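Local coordinates for protein putative S-adenosyl-L-methionine-dependent Methyltransferase (Methanococcus maripaludis, PDB 3DLC) that binds S-adenosylmethionine and probably transfers its methyl group to an acceptor, possibly a sterol, at residues A[121-135]-A[182-195]. Sequence-based numbering, arbitrary orientation. Where two conformers were deposited one is given.
Sequences VFFWEDVATAFREIY and NVERFQNVLDEIGI. Unlike the reference sequence in segment 121-135: Ala128 (reference Thr). Unlike the reference sequence in segment 182-195: Ile195 (reference Val). With SAM (S-adenosylmethionine), chain C; ACT (acetate ion), chain B.
Phe131 of helix 127-135 fits as a knob into the hole formed by Phe186, Val189, Leu190 and Ile193 of helix 182-193, where the helix axes approach to 9.6 Å and cross at -62°. Its CE2 lies 3.7 Å from Phe186 CE1, with the two ring planes 56° apart, an oblique pairing, while Leu190 CD2 packs against CD1 and Ile193 CD1 against CB. Val127, in the conformer given, splits its branches: CG1 meets the edge of the Phe186 ring, and CG2, placed between backbone N and carbonyl carbon, is thereby turned to Val189 CG2, 3.5 Å away, and to a face of the Arg185 guanidinium. That guanidinium is held from its edge by acetate, probably from the crystallisation liquor, and two waters link NH1 and NH2 to the carbonyl O of Trp124, a residue of the S-adenosylmethionine pocket.

On the exposed side, Arg132 grips Glu192 end-on: NH1 to OE1 is 2.9 Å, along the syn lone pair, and NH2 to OE2 is 3.0 Å, from above the carboxylate plane. Ile193 CG1 lies over the guanidinium face. Tyr135, with CG anti to the backbone N (chi1 -157°), presents a ring face to Ile195, whose CD1, in the conformer given, sits almost straight above the centroid at 3.5 Å, a CH-pi contact. An alanine at Tyr135 would remove this face and is likely to leave the Ile195 methyl without its aromatic partner.

Shape-fitted apolar packing thus sets how the two helices sit against each other on the Rossmann-like sheet, through Ile146, Ile209 and Ile211, while the two-nitrogen grip orients the Glu192 carboxylate.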
ATOM      1  N   VAL A 121      -3.475   5.005   1.048  1.00  7.52           N
ATOM      2  CA  VAL A 121      -3.698   5.838   2.212  1.00  7.57           C
ATOM      3  C   VAL A 121      -4.241   7.212   1.875  1.00  8.43           C
ATOM      4  O   VAL A 121      -4.967   7.794   2.664  1.00  9.93           O
ATOM      5  CB  VAL A 121      -2.402   5.936   3.080  1.00  7.75           C
ATOM      6  CG1 VAL A 121      -1.288   6.669   2.344  1.00  8.23           C
ATOM      7  CG2 VAL A 121      -2.690   6.583   4.431  1.00  9.64           C
ATOM      8  N   PHE A 122      -3.880   7.726   0.700  1.00  7.65           N
ATOM      9  CA  PHE A 122      -4.268   9.068   0.270  1.00  8.29           C
ATOM     10  C   PHE A 122      -5.752   9.174  -0.024  1.00  9.16           C
ATOM     11  O   PHE A 122      -6.280  10.273  -0.120  1.00 11.83           O
ATOM     12  CB  PHE A 122      -3.434   9.484  -0.947  1.00  9.11           C
ATOM     13  CG  PHE A 122      -1.962   9.351  -0.720  1.00  8.92           C
ATOM     14  CD1 PHE A 122      -1.305  10.069   0.244  1.00 10.11           C
ATOM     15  CD2 PHE A 122      -1.248   8.434  -1.431  1.00 10.96           C
ATOM     16  CE1 PHE A 122       0.039   9.898   0.459  1.00 11.17           C
ATOM     17  CE2 PHE A 122       0.107   8.249  -1.211  1.00 12.91           C
ATOM     18  CZ  PHE A 122       0.743   8.984  -0.280  1.00 12.80           C
ATOM     19  N   PHE A 123      -6.426   8.037  -0.118  1.00  8.40           N
ATOM     20  CA  PHE A 123      -7.865   7.996  -0.399  1.00 10.10           C
ATOM     21  C   PHE A 123      -8.721   7.686   0.828  1.00 10.76           C
ATOM     22  O   PHE A 123      -9.929   7.919   0.799  1.00 15.74           O
ATOM     23  CB  PHE A 123      -8.184   6.931  -1.470  1.00  9.79           C
ATOM     24  CG  PHE A 123      -7.541   7.196  -2.799  1.00  8.46           C
ATOM     25  CD1 PHE A 123      -7.982   8.215  -3.622  1.00  9.80           C
ATOM     26  CD2 PHE A 123      -6.508   6.408  -3.253  1.00  8.61           C
ATOM     27  CE1 PHE A 123      -7.376   8.397  -4.895  1.00 10.79           C
ATOM     28  CE2 PHE A 123      -5.942   6.592  -4.476  1.00 10.41           C
ATOM     29  CZ  PHE A 123      -6.345   7.610  -5.275  1.00 10.35           C
ATOM     30  N   TRP A 124      -8.149   7.157   1.892  1.00 10.63           N
ATOM     31  CA  TRP A 124      -8.969   6.675   2.999  1.00 10.83           C
ATOM     32  C   TRP A 124      -9.755   7.740   3.699  1.00 11.50           C
ATOM     33  O   TRP A 124      -9.221   8.776   4.022  1.00 11.52           O
ATOM     34  CB  TRP A 124      -8.150   5.917   4.067  1.00 10.25           C
ATOM     35  CG  TRP A 124      -7.400   4.754   3.539  1.00  9.23           C
ATOM     36  CD1 TRP A 124      -7.640   4.056   2.378  1.00  9.94           C
ATOM     37  CD2 TRP A 124      -6.274   4.122   4.153  1.00  9.22           C
ATOM     38  NE1 TRP A 124      -6.720   3.049   2.231  1.00 10.84           N
ATOM     39  CE2 TRP A 124      -5.846   3.095   3.288  1.00  8.27           C
ATOM     40  CE3 TRP A 124      -5.570   4.330   5.333  1.00  9.17           C
ATOM     41  CZ2 TRP A 124      -4.760   2.286   3.591  1.00  9.88           C
ATOM     42  CZ3 TRP A 124      -4.471   3.544   5.610  1.00 10.31           C
ATOM     43  CH2 TRP A 124      -4.078   2.538   4.740  1.00  9.71           C
ATOM     44  N   GLU A 125     -11.029   7.439   3.929  1.00 11.93           N
ATOM     45  CA  GLU A 125     -11.901   8.278   4.743  0.50 13.50           C
ATOM     46  C   GLU A 125     -11.503   7.936   6.210  1.00 13.77           C
ATOM     47  O   GLU A 125     -10.807   6.982   6.422  1.00 15.88           O
ATOM     48  CB  GLU A 125     -13.381   7.906   4.445  0.50 14.72           C
ATOM     49  CG  GLU A 125     -13.794   8.166   2.987  0.50 19.73           C
ATOM     50  CD  GLU A 125     -15.157   7.567   2.584  0.50 22.67           C
ATOM     51  OE1 GLU A 125     -15.827   6.906   3.415  0.50 21.97           O
ATOM     52  OE2 GLU A 125     -15.547   7.756   1.407  0.50 24.70           O
ATOM     53  N   ASP A 126     -11.887   8.683   7.219  1.00 16.25           N
ATOM     54  CA  ASP A 126     -11.585   8.213   8.588  1.00 11.58           C
ATOM     55  C   ASP A 126     -10.257   7.471   8.877  1.00 10.07           C
ATOM     56  O   ASP A 126     -10.203   6.301   9.290  1.00  9.50           O
ATOM     57  CB  ASP A 126     -12.749   7.368   9.087  1.00 11.92           C
ATOM     58  CG  ASP A 126     -12.770   7.284  10.596  1.00 10.36           C
ATOM     59  OD1 ASP A 126     -11.882   7.897  11.248  1.00 12.78           O
ATOM     60  OD2 ASP A 126     -13.639   6.566  11.118  1.00 12.56           O
ATOM     61  N   VAL A 127      -9.188   8.234   8.734  1.00  9.61           N
ATOM     62  CA  VAL A 127      -7.862   7.668   8.896  0.82  8.89           C
ATOM     63  C   VAL A 127      -7.557   7.242  10.331  1.00  8.30           C
ATOM     64  O   VAL A 127      -6.763   6.328  10.528  1.00  8.51           O
ATOM     65  CB  VAL A 127      -6.760   8.548   8.316  0.82  9.68           C
ATOM     66  CG1 VAL A 127      -6.896   8.579   6.771  0.82 11.15           C
ATOM     67  CG2 VAL A 127      -6.771   9.939   8.907  0.82 10.67           C
ATOM     68  N   ALA A 128      -8.188   7.868  11.320  1.00  8.00           N
ATOM     69  CA  ALA A 128      -7.970   7.444  12.710  1.00  7.90           C
ATOM     70  C   ALA A 128      -8.418   5.992  12.875  1.00  8.19           C
ATOM     71  O   ALA A 128      -7.720   5.167  13.467  1.00  8.41           O
ATOM     72  CB  ALA A 128      -8.723   8.335  13.678  1.00 10.87           C
ATOM     73  N   THR A 129      -9.607   5.673  12.380  1.00  7.52           N
ATOM     74  CA  THR A 129     -10.118   4.323  12.467  1.00  7.95           C
ATOM     75  C   THR A 129      -9.244   3.355  11.674  1.00  7.92           C
ATOM     76  O   THR A 129      -8.952   2.239  12.129  1.00  8.44           O
ATOM     77  CB  THR A 129     -11.575   4.261  11.994  1.00  9.79           C
ATOM     78  OG1 THR A 129     -12.359   5.055  12.884  1.00 10.06           O
ATOM     79  CG2 THR A 129     -12.115   2.830  11.925  1.00 11.49           C
ATOM     80  N   ALA A 130      -8.826   3.773  10.491  1.00  7.72           N
ATOM     81  CA  ALA A 130      -7.975   2.923   9.646  1.00  7.74           C
ATOM     82  C   ALA A 130      -6.684   2.558  10.386  1.00  7.05           C
ATOM     83  O   ALA A 130      -6.285   1.410  10.404  1.00  7.71           O
ATOM     84  CB  ALA A 130      -7.650   3.628   8.343  1.00  8.15           C
ATOM     85  N   PHE A 131      -6.024   3.551  10.985  1.00  7.37           N
ATOM     86  CA  PHE A 131      -4.780   3.277  11.695  1.00  7.45           C
ATOM     87  C   PHE A 131      -4.945   2.502  12.985  1.00  7.36           C
ATOM     88  O   PHE A 131      -4.078   1.736  13.349  1.00  7.74           O
ATOM     89  CB  PHE A 131      -3.918   4.532  11.822  1.00  7.32           C
ATOM     90  CG  PHE A 131      -3.129   4.790  10.555  1.00  7.34           C
ATOM     91  CD1 PHE A 131      -1.929   4.132  10.322  1.00  8.48           C
ATOM     92  CD2 PHE A 131      -3.648   5.582   9.543  1.00  8.55           C
ATOM     93  CE1 PHE A 131      -1.259   4.306   9.132  1.00  9.14           C
ATOM     94  CE2 PHE A 131      -2.973   5.752   8.352  1.00  9.73           C
ATOM     95  CZ  PHE A 131      -1.784   5.108   8.150  1.00  9.56           C
ATOM     96  N   ARG A 132      -6.078   2.638  13.657  1.00  7.37           N
ATOM     97  CA  ARG A 132      -6.376   1.753  14.791  1.00  7.62           C
ATOM     98  C   ARG A 132      -6.499   0.308  14.332  1.00  7.56           C
ATOM     99  O   ARG A 132      -6.034  -0.609  15.014  1.00  8.19           O
ATOM    100  CB  ARG A 132      -7.625   2.217  15.541  1.00  7.21           C
ATOM    101  CG  ARG A 132      -7.341   3.438  16.428  1.00  8.66           C
ATOM    102  CD  ARG A 132      -8.580   3.816  17.256  1.00  8.42           C
ATOM    103  NE  ARG A 132      -8.228   4.694  18.357  1.00  9.16           N
ATOM    104  CZ  ARG A 132      -8.116   5.993  18.270  1.00  9.13           C
ATOM    105  NH1 ARG A 132      -8.495   6.644  17.198  1.00 11.02           N
ATOM    106  NH2 ARG A 132      -7.629   6.674  19.302  1.00  9.82           N
ATOM    107  N   GLU A 133      -7.136   0.100  13.179  1.00  7.44           N
ATOM    108  CA  GLU A 133      -7.247  -1.273  12.643  1.00  7.89           C
ATOM    109  C   GLU A 133      -5.884  -1.845  12.245  1.00  7.73           C
ATOM    110  O   GLU A 133      -5.568  -3.005  12.493  1.00  8.05           O
ATOM    111  CB  GLU A 133      -8.222  -1.307  11.450  1.00  8.39           C
ATOM    112  CG  GLU A 133      -9.659  -1.360  11.866  1.00  9.26           C
ATOM    113  CD  GLU A 133      -9.961  -2.710  12.490  1.00  9.17           C
ATOM    114  OE1 GLU A 133     -10.142  -3.704  11.741  1.00 10.47           O
ATOM    115  OE2 GLU A 133      -9.969  -2.801  13.733  1.00  9.94           O
ATOM    116  N   ILE A 134      -5.078  -1.023  11.578  1.00  7.41           N
ATOM    117  CA  ILE A 134      -3.729  -1.411  11.197  1.00  7.93           C
ATOM    118  C   ILE A 134      -2.943  -1.812  12.434  1.00  7.75           C
ATOM    119  O   ILE A 134      -2.260  -2.837  12.465  1.00  8.20           O
ATOM    120  CB  ILE A 134      -3.056  -0.277  10.416  1.00  7.60           C
ATOM    121  CG1 ILE A 134      -3.719  -0.190   9.034  1.00  7.93           C
ATOM    122  CG2 ILE A 134      -1.543  -0.466  10.297  1.00  8.43           C
ATOM    123  CD1 ILE A 134      -3.457   1.122   8.277  1.00  9.23           C
ATOM    124  N   TYR A 135      -3.033  -1.006  13.483  1.00  7.52           N
ATOM    125  CA  TYR A 135      -2.289  -1.328  14.694  1.00  7.77           C
ATOM    126  C   TYR A 135      -2.821  -2.600  15.334  1.00  8.48           C
ATOM    127  O   TYR A 135      -2.024  -3.388  15.872  1.00  8.98           O
ATOM    128  CB  TYR A 135      -2.296  -0.157  15.679  1.00  8.17           C
ATOM    129  CG  TYR A 135      -1.150  -0.159  16.659  1.00  8.07           C
ATOM    130  CD1 TYR A 135       0.144  -0.023  16.207  1.00  9.13           C
ATOM    131  CD2 TYR A 135      -1.339  -0.261  18.014  1.00 10.07           C
ATOM    132  CE1 TYR A 135       1.207   0.039  17.044  1.00 10.00           C
ATOM    133  CE2 TYR A 135      -0.243  -0.182  18.909  1.00 10.31           C
ATOM    134  CZ  TYR A 135       1.022  -0.030  18.396  1.00  9.15           C
ATOM    135  OH  TYR A 135       2.138   0.015  19.207  1.00 10.03           O
ATOM    136  N   ASN A 182       1.407  15.615   4.371  1.00 11.35           N
ATOM    137  CA  ASN A 182       1.052  14.289   4.830  1.00 11.90           C
ATOM    138  C   ASN A 182       1.914  13.828   5.964  1.00 10.50           C
ATOM    139  O   ASN A 182       1.424  13.033   6.794  1.00 11.78           O
ATOM    140  CB  ASN A 182       0.957  13.287   3.688  1.00 11.76           C
ATOM    141  CG  ASN A 182      -0.339  13.421   2.973  1.00 12.13           C
ATOM    142  OD1 ASN A 182      -1.381  13.691   3.610  1.00 14.58           O
ATOM    143  ND2 ASN A 182      -0.316  13.269   1.677  1.00 13.07           N
ATOM    144  N   VAL A 183       3.162  14.294   6.017  1.00  9.58           N
ATOM    145  CA  VAL A 183       3.969  13.937   7.166  1.00  8.94           C
ATOM    146  C   VAL A 183       3.269  14.502   8.409  1.00  9.93           C
ATOM    147  O   VAL A 183       3.079  13.770   9.408  1.00 10.78           O
ATOM    148  CB  VAL A 183       5.396  14.425   7.039  1.00  9.53           C
ATOM    149  CG1 VAL A 183       6.164  14.110   8.297  1.00 11.17           C
ATOM    150  CG2 VAL A 183       6.074  13.778   5.810  1.00 10.62           C
ATOM    151  N   GLU A 184       2.856  15.765   8.348  1.00  9.99           N
ATOM    152  CA  GLU A 184       2.174  16.398   9.456  0.50 10.11           C
ATOM    153  C   GLU A 184       0.825  15.766   9.751  1.00  9.86           C
ATOM    154  O   GLU A 184       0.457  15.465  10.888  1.00 10.02           O
ATOM    155  CB  GLU A 184       1.965  17.874   9.182  0.50 11.35           C
ATOM    156  CG  GLU A 184       1.185  18.522  10.306  0.50 15.01           C
ATOM    157  CD  GLU A 184       1.749  19.844  10.695  0.50 15.08           C
ATOM    158  OE1 GLU A 184       2.969  19.884  10.957  0.50 30.11           O
ATOM    159  OE2 GLU A 184       0.985  20.821  10.800  0.50 31.87           O
ATOM    160  N   ARG A 185       0.057  15.558   8.702  1.00 10.06           N
ATOM    161  CA  ARG A 185      -1.275  14.992   8.873  1.00 10.17           C
ATOM    162  C   ARG A 185      -1.215  13.666   9.616  1.00 10.00           C
ATOM    163  O   ARG A 185      -1.945  13.426  10.581  1.00  9.98           O
ATOM    164  CB  ARG A 185      -1.970  14.763   7.536  1.00 11.15           C
ATOM    165  CG  ARG A 185      -3.385  14.199   7.642  1.00 12.30           C
ATOM    166  CD  ARG A 185      -4.041  13.873   6.315  1.00 14.09           C
ATOM    167  NE  ARG A 185      -5.411  13.457   6.611  1.00 15.57           N
ATOM    168  CZ  ARG A 185      -6.173  12.676   5.873  1.00 16.60           C
ATOM    169  NH1 ARG A 185      -5.746  12.183   4.750  1.00 17.24           N
ATOM    170  NH2 ARG A 185      -7.384  12.388   6.301  1.00 18.03           N
ATOM    171  N   PHE A 186      -0.349  12.786   9.132  1.00  9.53           N
ATOM    172  CA  PHE A 186      -0.269  11.435   9.685  1.00  8.59           C
ATOM    173  C   PHE A 186       0.441  11.353  11.022  1.00  9.00           C
ATOM    174  O   PHE A 186       0.084  10.515  11.833  1.00  9.94           O
ATOM    175  CB  PHE A 186       0.164  10.434   8.614  1.00  9.55           C
ATOM    176  CG  PHE A 186      -0.910  10.202   7.630  1.00  9.01           C
ATOM    177  CD1 PHE A 186      -2.002   9.423   7.983  1.00 10.44           C
ATOM    178  CD2 PHE A 186      -0.922  10.814   6.416  1.00 10.18           C
ATOM    179  CE1 PHE A 186      -3.053   9.257   7.114  1.00 10.34           C
ATOM    180  CE2 PHE A 186      -1.954  10.649   5.543  1.00 11.02           C
ATOM    181  CZ  PHE A 186      -3.029   9.877   5.882  1.00 10.75           C
ATOM    182  N   GLN A 187       1.397  12.242  11.270  1.00  8.84           N
ATOM    183  CA  GLN A 187       1.966  12.334  12.602  1.00  9.83           C
ATOM    184  C   GLN A 187       0.820  12.630  13.567  1.00  9.36           C
ATOM    185  O   GLN A 187       0.714  12.030  14.637  1.00  9.42           O
ATOM    186  CB  GLN A 187       3.023  13.464  12.628  1.00 12.65           C
ATOM    187  CG  GLN A 187       3.575  13.969  13.853  1.00 18.81           C
ATOM    188  CD  GLN A 187       4.382  15.267  13.571  1.00 22.78           C
ATOM    189  OE1 GLN A 187       4.814  15.908  14.490  1.00 33.67           O
ATOM    190  NE2 GLN A 187       4.584  15.614  12.282  1.00 25.78           N
ATOM    191  N   ASN A 188      -0.043  13.587  13.193  1.00  8.98           N
ATOM    192  CA  ASN A 188      -1.145  13.942  14.094  1.00  9.69           C
ATOM    193  C   ASN A 188      -2.116  12.785  14.325  1.00  8.77           C
ATOM    194  O   ASN A 188      -2.578  12.552  15.442  1.00  9.73           O
ATOM    195  CB  ASN A 188      -1.897  15.163  13.589  1.00  9.65           C
ATOM    196  CG  ASN A 188      -1.069  16.440  13.647  1.00 12.77           C
ATOM    197  OD1 ASN A 188      -0.067  16.507  14.353  1.00 16.60           O
ATOM    198  ND2 ASN A 188      -1.472  17.451  12.885  1.00 15.21           N
ATOM    199  N   VAL A 189      -2.368  12.000  13.289  1.00  8.25           N
ATOM    200  CA  VAL A 189      -3.227  10.832  13.422  1.00  8.78           C
ATOM    201  C   VAL A 189      -2.638   9.802  14.379  1.00  8.05           C
ATOM    202  O   VAL A 189      -3.300   9.300  15.300  1.00  7.98           O
ATOM    203  CB  VAL A 189      -3.476  10.152  12.042  1.00  9.61           C
ATOM    204  CG1 VAL A 189      -4.205   8.809  12.188  1.00 11.93           C
ATOM    205  CG2 VAL A 189      -4.251  11.072  11.089  1.00 11.67           C
ATOM    206  N   LEU A 190      -1.362   9.474  14.193  1.00  7.78           N
ATOM    207  CA  LEU A 190      -0.708   8.475  15.024  1.00  8.02           C
ATOM    208  C   LEU A 190      -0.602   8.981  16.454  1.00  7.78           C
ATOM    209  O   LEU A 190      -0.717   8.209  17.407  1.00  8.52           O
ATOM    210  CB  LEU A 190       0.678   8.121  14.467  1.00  8.06           C
ATOM    211  CG  LEU A 190       0.675   7.510  13.045  1.00  8.50           C
ATOM    212  CD1 LEU A 190       2.067   6.992  12.753  1.00 10.54           C
ATOM    213  CD2 LEU A 190      -0.368   6.384  12.854  1.00 10.09           C
ATOM    214  N   ASP A 191      -0.386  10.282  16.619  1.00  7.87           N
ATOM    215  CA  ASP A 191      -0.247  10.851  17.960  1.00  8.50           C
ATOM    216  C   ASP A 191      -1.577  10.817  18.704  1.00  8.73           C
ATOM    217  O   ASP A 191      -1.593  10.601  19.920  1.00  9.75           O
ATOM    218  CB  ASP A 191       0.349  12.243  17.878  1.00  9.21           C
ATOM    219  CG  ASP A 191       1.801  12.241  17.412  1.00 10.79           C
ATOM    220  OD1 ASP A 191       2.457  11.173  17.394  1.00 10.77           O
ATOM    221  OD2 ASP A 191       2.279  13.336  17.084  1.00 13.31           O
ATOM    222  N   GLU A 192      -2.686  11.014  18.003  1.00  8.92           N
ATOM    223  CA  GLU A 192      -4.008  10.925  18.663  1.00  9.18           C
ATOM    224  C   GLU A 192      -4.252   9.487  19.124  1.00  9.15           C
ATOM    225  O   GLU A 192      -4.856   9.274  20.193  1.00 10.43           O
ATOM    226  CB  GLU A 192      -5.122  11.396  17.742  1.00 10.40           C
ATOM    227  CG  GLU A 192      -6.540  11.324  18.372  1.00 11.99           C
ATOM    228  CD  GLU A 192      -7.278   9.956  18.312  1.00 12.18           C
ATOM    229  OE1 GLU A 192      -7.196   9.237  17.308  1.00 13.76           O
ATOM    230  OE2 GLU A 192      -8.039   9.611  19.277  1.00 15.64           O
ATOM    231  N   ILE A 193      -3.813   8.488  18.371  1.00  8.64           N
ATOM    232  CA  ILE A 193      -3.944   7.081  18.769  1.00  9.11           C
ATOM    233  C   ILE A 193      -3.056   6.771  19.946  1.00  9.06           C
ATOM    234  O   ILE A 193      -3.391   5.954  20.796  1.00  9.77           O
ATOM    235  CB  ILE A 193      -3.677   6.139  17.577  1.00  9.34           C
ATOM    236  CG1 ILE A 193      -4.758   6.347  16.511  1.00  8.99           C
ATOM    237  CG2 ILE A 193      -3.640   4.672  18.034  1.00 11.12           C
ATOM    238  CD1 ILE A 193      -4.405   5.733  15.153  1.00 10.95           C
ATOM    239  N   GLY A 194      -1.903   7.415  19.987  1.00  8.48           N
ATOM    240  CA  GLY A 194      -0.940   7.259  21.074  1.00  8.98           C
ATOM    241  C   GLY A 194       0.210   6.311  20.837  1.00  8.30           C
ATOM    242  O   GLY A 194       0.858   5.857  21.761  1.00  8.89           O
ATOM    243  N   ILE A 195       0.499   6.059  19.565  1.00  7.89           N
ATOM    244  CA  ILE A 195       1.541   5.137  19.128  0.51  7.79           C
ATOM    245  C   ILE A 195       2.880   5.541  19.735  1.00  7.24           C
ATOM    246  O   ILE A 195       3.323   6.674  19.565  1.00  8.42           O
ATOM    247  CB  ILE A 195       1.659   5.160  17.564  0.51  7.93           C
ATOM    248  CG1 ILE A 195       0.340   4.720  16.893  0.51  8.64           C
ATOM    249  CG2 ILE A 195       2.819   4.297  17.091  0.51  8.88           C
ATOM    250  CD1 ILE A 195      -0.210   3.407  17.377  0.51  9.28           C
TER
HETATM  251  N   SAM C 220      -1.398  -0.827  -4.334  1.00 11.17           N
HETATM  252  CA  SAM C 220      -1.647  -0.859  -5.798  1.00 10.23           C
HETATM  253  C   SAM C 220      -0.444  -0.341  -6.537  1.00 10.24           C
HETATM  254  O   SAM C 220       0.383   0.337  -5.924  1.00 12.13           O
HETATM  255  OXT SAM C 220      -0.358  -0.565  -7.738  1.00  9.97           O
HETATM  256  CB  SAM C 220      -2.910  -0.091  -6.140  1.00 12.38           C
HETATM  257  CG  SAM C 220      -2.889   1.372  -5.836  1.00 14.87           C
HETATM  258  SD  SAM C 220      -4.472   2.101  -6.302  1.00 16.84           S
HETATM  259  CE  SAM C 220      -3.819   3.710  -6.655  1.00 15.58           C
HETATM  260  C5' SAM C 220      -5.360   2.330  -4.673  1.00 18.30           C
HETATM  261  C4' SAM C 220      -6.170   1.128  -4.101  1.00 13.14           C
HETATM  262  O4' SAM C 220      -6.649   1.227  -2.720  1.00 10.62           O
HETATM  263  C3' SAM C 220      -7.363   0.692  -4.989  1.00 10.61           C
HETATM  264  O3' SAM C 220      -7.143  -0.621  -5.406  1.00 12.49           O
HETATM  265  C2' SAM C 220      -8.560   0.816  -4.045  1.00  8.59           C
HETATM  266  O2' SAM C 220      -9.667  -0.017  -4.306  1.00  9.52           O
HETATM  267  C1' SAM C 220      -7.917   0.585  -2.667  1.00  8.82           C
HETATM  268  N9  SAM C 220      -8.661   1.181  -1.546  1.00  7.85           N
HETATM  269  C8  SAM C 220      -9.044   2.496  -1.428  1.00  7.95           C
HETATM  270  N7  SAM C 220      -9.635   2.714  -0.229  1.00  7.97           N
HETATM  271  C5  SAM C 220      -9.651   1.508   0.421  1.00  7.51           C
HETATM  272  C6  SAM C 220     -10.155   1.098   1.658  1.00  7.77           C
HETATM  273  N6  SAM C 220     -10.843   1.890   2.501  1.00  9.01           N
HETATM  274  N1  SAM C 220      -9.942  -0.188   2.015  1.00  8.16           N
HETATM  275  C2  SAM C 220      -9.299  -1.069   1.176  1.00  8.87           C
HETATM  276  N3  SAM C 220      -8.848  -0.731  -0.065  1.00  8.31           N
HETATM  277  C4  SAM C 220      -9.023   0.549  -0.387  1.00  7.60           C
HETATM  278  C   ACT B 219      -7.559  13.576   9.759  0.75 28.05           C
HETATM  279  O   ACT B 219      -8.515  13.466   8.947  0.75 28.43           O
HETATM  280  OXT ACT B 219      -6.494  14.111   9.337  0.75 24.47           O
HETATM  281  CH3 ACT B 219      -7.714  13.096  11.167  0.75 29.16           C
HETATM  282  O   HOH W   1      -6.768   9.870   3.347  1.00 13.49           O
HETATM  283  O   HOH W   2      -9.717  11.270   4.975  1.00 22.71           O